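Local coordinates for protein Non-reducing end beta-L-arabinofuranosidase (PDB 5MQO) that probably hydrolyses glycosidic bonds in plant pectin, as a family GH127 glycoside hydrolase of a gut bacterium, at residues Asp329-Thr332 and Arg333-Val337; Thr493-Lys496 and Asp497-Glu500. All blocks are in the same frame, centred on the assembly; numbering follows the deposited sequence.

Interaction 1 (Asp329-Thr332 and Arg333-Val337); sequences DIVT and RKMYV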
loop_
_atom_site.group_PDB
_atom_site.type_symbol
_atom_site.label_atom_id
_atom_site.label_comp_id
_atom_site.label_asym_id
_atom_site.label_seq_id
_atom_site.Cartn_x
_atom_site.Cartn_y
_atom_site.Cartn_z
ATOM N N ASP A 329 15.770 -5.549 -5.406
ATOM C CA ASP A 329 16.482 -5.488 -4.107
ATOM C C ASP A 329 15.512 -5.500 -2.915
ATOM O O ASP A 329 15.617 -6.318 -2.004
ATOM C CB ASP A 329 17.334 -4.216 -4.022
ATOM C CG ASP A 329 18.182 -4.174 -2.759
ATOM O OD1 ASP A 329 18.563 -5.263 -2.272
ATOM O OD2 ASP A 329 18.471 -3.065 -2.249
ATOM N N ILE A 330 14.549 -4.605 -2.960
ATOM C CA ILE A 330 13.503 -4.564 -1.988
ATOM C C ILE A 330 12.806 -5.923 -1.821
ATOM O O ILE A 330 12.684 -6.448 -0.715
ATOM C CB ILE A 330 12.448 -3.491 -2.380
ATOM C CG1 ILE A 330 13.019 -2.068 -2.222
ATOM C CG2 ILE A 330 11.203 -3.625 -1.522
ATOM C CD1 ILE A 330 12.326 -1.018 -3.059
ATOM N N VAL A 331 12.336 -6.484 -2.918
ATOM C CA VAL A 331 11.354 -7.550 -2.853
ATOM C C VAL A 331 12.006 -8.884 -2.574
ATOM O O VAL A 331 11.426 -9.732 -1.899
ATOM C CB VAL A 331 10.515 -7.574 -4.158
ATOM C CG1 VAL A 331 9.902 -8.938 -4.451
ATOM C CG2 VAL A 331 9.438 -6.502 -4.075
ATOM N N THR A 332 13.197 -9.100 -3.095
ATOM C CA THR A 332 13.858 -10.376 -2.853
ATOM C C THR A 332 14.817 -10.324 -1.620
ATOM O O THR A 332 15.337 -11.374 -1.163
ATOM C CB THR A 332 14.577 -10.821 -4.134
ATOM O OG1 THR A 332 15.683 -9.962 -4.382
ATOM C CG2 THR A 332 13.601 -10.790 -5.335
ATOM N N ARG A 333 15.078 -9.127 -1.087
ATOM C CA ARG A 333 16.126 -9.001 -0.074
ATOM C C ARG A 333 15.834 -8.140 1.124
ATOM O O ARG A 333 16.502 -8.323 2.135
ATOM C CB ARG A 333 17.462 -8.567 -0.702
ATOM C CG ARG A 333 17.820 -9.305 -1.990
ATOM C CD ARG A 333 19.309 -9.258 -2.293
ATOM N NE ARG A 333 19.778 -7.888 -2.284
ATOM C CZ ARG A 333 21.055 -7.515 -2.302
ATOM N NH1 ARG A 333 22.028 -8.423 -2.362
ATOM N NH2 ARG A 333 21.362 -6.210 -2.262
ATOM N N LYS A 334 14.883 -7.212 1.043
ATOM C CA LYS A 334 14.709 -6.208 2.091
ATOM C C LYS A 334 13.259 -5.876 2.458
ATOM O O LYS A 334 12.982 -4.776 2.943
ATOM C CB LYS A 334 15.416 -4.932 1.654
ATOM C CG LYS A 334 16.904 -5.086 1.523
ATOM C CD LYS A 334 17.548 -3.747 1.245
ATOM C CE LYS A 334 18.990 -3.916 0.788
ATOM N NZ LYS A 334 19.532 -2.575 0.439
ATOM N N MET A 335 12.331 -6.802 2.240
ATOM C CA MET A 335 10.913 -6.523 2.461
ATOM C C MET A 335 10.378 -7.564 3.385
ATOM O O MET A 335 10.635 -8.757 3.197
ATOM C CB MET A 335 10.155 -6.603 1.159
ATOM C CG MET A 335 8.662 -6.397 1.282
ATOM S SD MET A 335 7.886 -6.401 -0.334
ATOM C CE MET A 335 7.679 -8.168 -0.517
ATOM N N TYR A 336 9.606 -7.126 4.365
ATOM C CA TYR A 336 8.916 -8.081 5.221
ATOM C C TYR A 336 7.802 -8.818 4.438
ATOM O O TYR A 336 7.277 -8.304 3.447
ATOM C CB TYR A 336 8.387 -7.391 6.456
ATOM C CG TYR A 336 9.478 -6.963 7.356
ATOM C CD1 TYR A 336 10.090 -5.718 7.226
ATOM C CD2 TYR A 336 9.908 -7.794 8.368
ATOM C CE1 TYR A 336 11.111 -5.315 8.101
ATOM C CE2 TYR A 336 10.926 -7.424 9.234
ATOM C CZ TYR A 336 11.528 -6.184 9.114
ATOM O OH TYR A 336 12.541 -5.836 9.997
ATOM N N VAL A 337 7.444 -10.012 4.897
ATOM C CA VAL A 337 6.403 -10.846 4.257
ATOM C C VAL A 337 5.014 -10.191 4.134
ATOM O O VAL A 337 4.223 -10.598 3.308
ATOM C CB VAL A 337 6.304 -12.203 4.986
ATOM C CG1 VAL A 337 5.704 -12.006 6.377
ATOM C CG2 VAL A 337 5.507 -13.232 4.186
#
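Asp-329 meets Arg-333 and Lys-334 near the C-terminal end of helix 317-333, and the three form a salt-bridge network. From CB, its side chain is turned toward the C-terminal end of the helix, CG lying anti to the backbone N (chi1 -175°), and Asp-329 CG comes to 3.6 Å from Lys-334 CE. OD1 is gripped twice by Arg-333: in a salt bridge, Arg-333 NE lies 2.9 Å from Asp-329 OD1, nearly in line with the C-O bond, while NH2 reaches it from above the carboxylate plane. Both bonds stay in the guanidinium plane, which is inclined 57° to the carboxylate. Asp-329 OD2 takes the second salt bridge, from Lys-334 NZ at 2.9 Å on its syn lone pair, and also accepts the backbone N of Ala-293. Aspartate suits this place, since its two oxygens serve two cations and an amide in buried surroundings, and the flexible arginine and lysine can both reach it.

Lys-334 N donates to Ile-330 O (2.9 Å), four residues back. Beyond it the apolar Met-335 lays its SD 4.1 Å from Val-331 CG2, the two side chains running side by side. Met-335 and Val-331 both rest on Leu-407 of helix 402-416, while Ile-330 reaches Asn-388 of helix 382-399 and Tyr-304 of helix 297-314.

Interaction 2 (Thr493-Lys496 and Asp497-Glu500); sequences TNWK and DKGE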
loop_
_atom_site.group_PDB
_atom_site.type_symbol
_atom_site.label_atom_id
_atom_site.label_comp_id
_atom_site.label_asym_id
_atom_site.label_seq_id
_atom_site.Cartn_x
_atom_site.Cartn_y
_atom_site.Cartn_z
ATOM N N THR A 493 -17.400 1.982 -16.434
ATOM C CA THR A 493 -16.567 2.867 -17.238
ATOM C C THR A 493 -17.273 3.149 -18.553
ATOM O O THR A 493 -18.305 2.556 -18.857
ATOM C CB THR A 493 -15.192 2.245 -17.559
ATOM O OG1 THR A 493 -14.370 3.220 -18.210
ATOM C CG2 THR A 493 -15.294 1.005 -18.488
ATOM N N ASN A 494 -16.700 4.070 -19.319
ATOM C CA ASN A 494 -17.038 4.258 -20.723
ATOM C C ASN A 494 -15.918 3.587 -21.484
ATOM O O ASN A 494 -14.759 3.826 -21.172
ATOM C CB ASN A 494 -17.119 5.750 -21.081
ATOM C CG ASN A 494 -17.952 6.003 -22.330
ATOM O OD1 ASN A 494 -17.581 5.603 -23.441
ATOM N ND2 ASN A 494 -19.092 6.659 -22.150
ATOM N N TRP A 495 -16.252 2.743 -22.461
ATOM C CA TRP A 495 -15.229 1.974 -23.170
ATOM C C TRP A 495 -14.911 2.533 -24.566
ATOM O O TRP A 495 -15.505 2.141 -25.557
ATOM C CB TRP A 495 -15.553 0.469 -23.195
ATOM C CG TRP A 495 -14.310 -0.314 -23.494
ATOM C CD1 TRP A 495 -13.167 -0.447 -22.694
ATOM C CD2 TRP A 495 -14.037 -1.005 -24.699
ATOM N NE1 TRP A 495 -12.221 -1.204 -23.348
ATOM C CE2 TRP A 495 -12.722 -1.558 -24.580
ATOM C CE3 TRP A 495 -14.771 -1.219 -25.877
ATOM C CZ2 TRP A 495 -12.140 -2.325 -25.605
ATOM C CZ3 TRP A 495 -14.195 -1.976 -26.903
ATOM C CH2 TRP A 495 -12.891 -2.525 -26.760
ATOM N N LYS A 496 -13.926 3.440 -24.602
ATOM C CA LYS A 496 -13.515 4.182 -25.801
ATOM C C LYS A 496 -14.654 5.102 -26.217
ATOM O O LYS A 496 -15.539 5.387 -25.403
ATOM C CB LYS A 496 -13.079 3.236 -26.929
ATOM C CG LYS A 496 -12.226 2.064 -26.447
ATOM C CD LYS A 496 -11.136 1.677 -27.439
ATOM C CE LYS A 496 -10.740 0.217 -27.327
ATOM N NZ LYS A 496 -9.733 -0.159 -28.351
ATOM N N ASP A 497 -14.632 5.589 -27.456
ATOM C CA ASP A 497 -15.778 6.312 -28.028
ATOM C C ASP A 497 -16.860 5.289 -28.468
ATOM O O ASP A 497 -17.096 5.113 -29.668
ATOM C CB ASP A 497 -15.299 7.214 -29.201
ATOM C CG ASP A 497 -16.326 8.300 -29.609
ATOM O OD1 ASP A 497 -17.460 8.324 -29.078
ATOM O OD2 ASP A 497 -15.986 9.143 -30.476
ATOM N N LYS A 498 -17.492 4.618 -27.493
ATOM C CA LYS A 498 -18.483 3.541 -27.752
ATOM C C LYS A 498 -19.719 3.562 -26.844
ATOM O O LYS A 498 -20.802 3.241 -27.299
ATOM C CB LYS A 498 -17.851 2.150 -27.631
ATOM C CG LYS A 498 -16.631 1.863 -28.519
ATOM C CD LYS A 498 -16.947 0.919 -29.683
ATOM C CE LYS A 498 -15.690 0.411 -30.394
ATOM N NZ LYS A 498 -15.372 1.177 -31.630
ATOM N N GLY A 499 -19.559 3.893 -25.566
ATOM C CA GLY A 499 -20.668 3.920 -24.608
ATOM C C GLY A 499 -20.276 3.228 -23.311
ATOM O O GLY A 499 -19.117 2.850 -23.125
ATOM N N GLU A 500 -21.252 3.069 -22.417
ATOM C CA GLU A 500 -21.042 2.470 -21.105
ATOM C C GLU A 500 -20.700 1.003 -21.206
ATOM O O GLU A 500 -21.199 0.291 -22.068
ATOM C CB GLU A 500 -22.288 2.570 -20.221
ATOM C CG GLU A 500 -22.312 3.747 -19.256
ATOM C CD GLU A 500 -23.284 3.554 -18.088
ATOM O OE1 GLU A 500 -23.849 2.435 -17.909
ATOM O OE2 GLU A 500 -23.472 4.544 -17.336
#
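Trp-495 and Gly-499 carry the main backbone bond of this turn: Trp-495 N donates to Gly-499 O over 2.9 Å, nearly straight at 167°. A second, weak bond links Lys-498 N to Lys-496 O across Asp-497, the centre of an inverse gamma turn. Two CA-H...O contacts add to these, from Glu-500 CA to Thr-493 O (3.5 Å) and from Asn-494 CA to Gly-499 O.

Among the side chains, Asn-494 folds inward: its OD1 accepts a long, weak bond from Gly-499 N (3.4 Å). The short amide suits this spot because it can bend back over the loop's own backbone. Glycine fits position 499 because a CB there would press on the preceding carbonyl oxygen. Thr-493 OG1 bonds to Asn-494 O, donating from above the carbonyl plane.

Apolar contact gathers round Trp-495. One ring face carries Lys-496 CE, 3.3 Å above the plane and offset toward the rim, and Lys-496 NZ continues to Pro-478 O. The broad indole offers the Lys-496 chain a face to lie on, and it also meets the ring of Phe-529. Lys-498 is a marginal neighbour, its CG nearing the ring obliquely, 4.5 Å from Trp-495 CE3.

Asn-494 and Glu-500 form a non-hydrogen-bonded antiparallel pair, as in a beta-hairpin, whose loop joins strands 489-494 and 500-506 of the antiparallel sheet in the GH127 middle domain.

Followed from the N terminus, the chain comes first to interaction 1, where helix 317-333 gives way to the loop leading to strand 347-349, within the helical GH127 catalytic domain. It then passes through helices 382-399 and 402-416, and onward to strands 474-477 and 480-483, before interaction 2 turns strand 489-494 back into strand 500-506. Each contact closes its own short local turn, so they stand in series and neither nest nor cross. The centres of interactions 1 and 2 are 40 Å apart, on opposite sides of the chain's centre. Their nearest atoms are about 29 Å apart. The first joins the end of helix 317-333 to the residues that follow it, against helices 297-314, 382-399 and 402-416; the second joins adjacent strands at the surface of the middle domain.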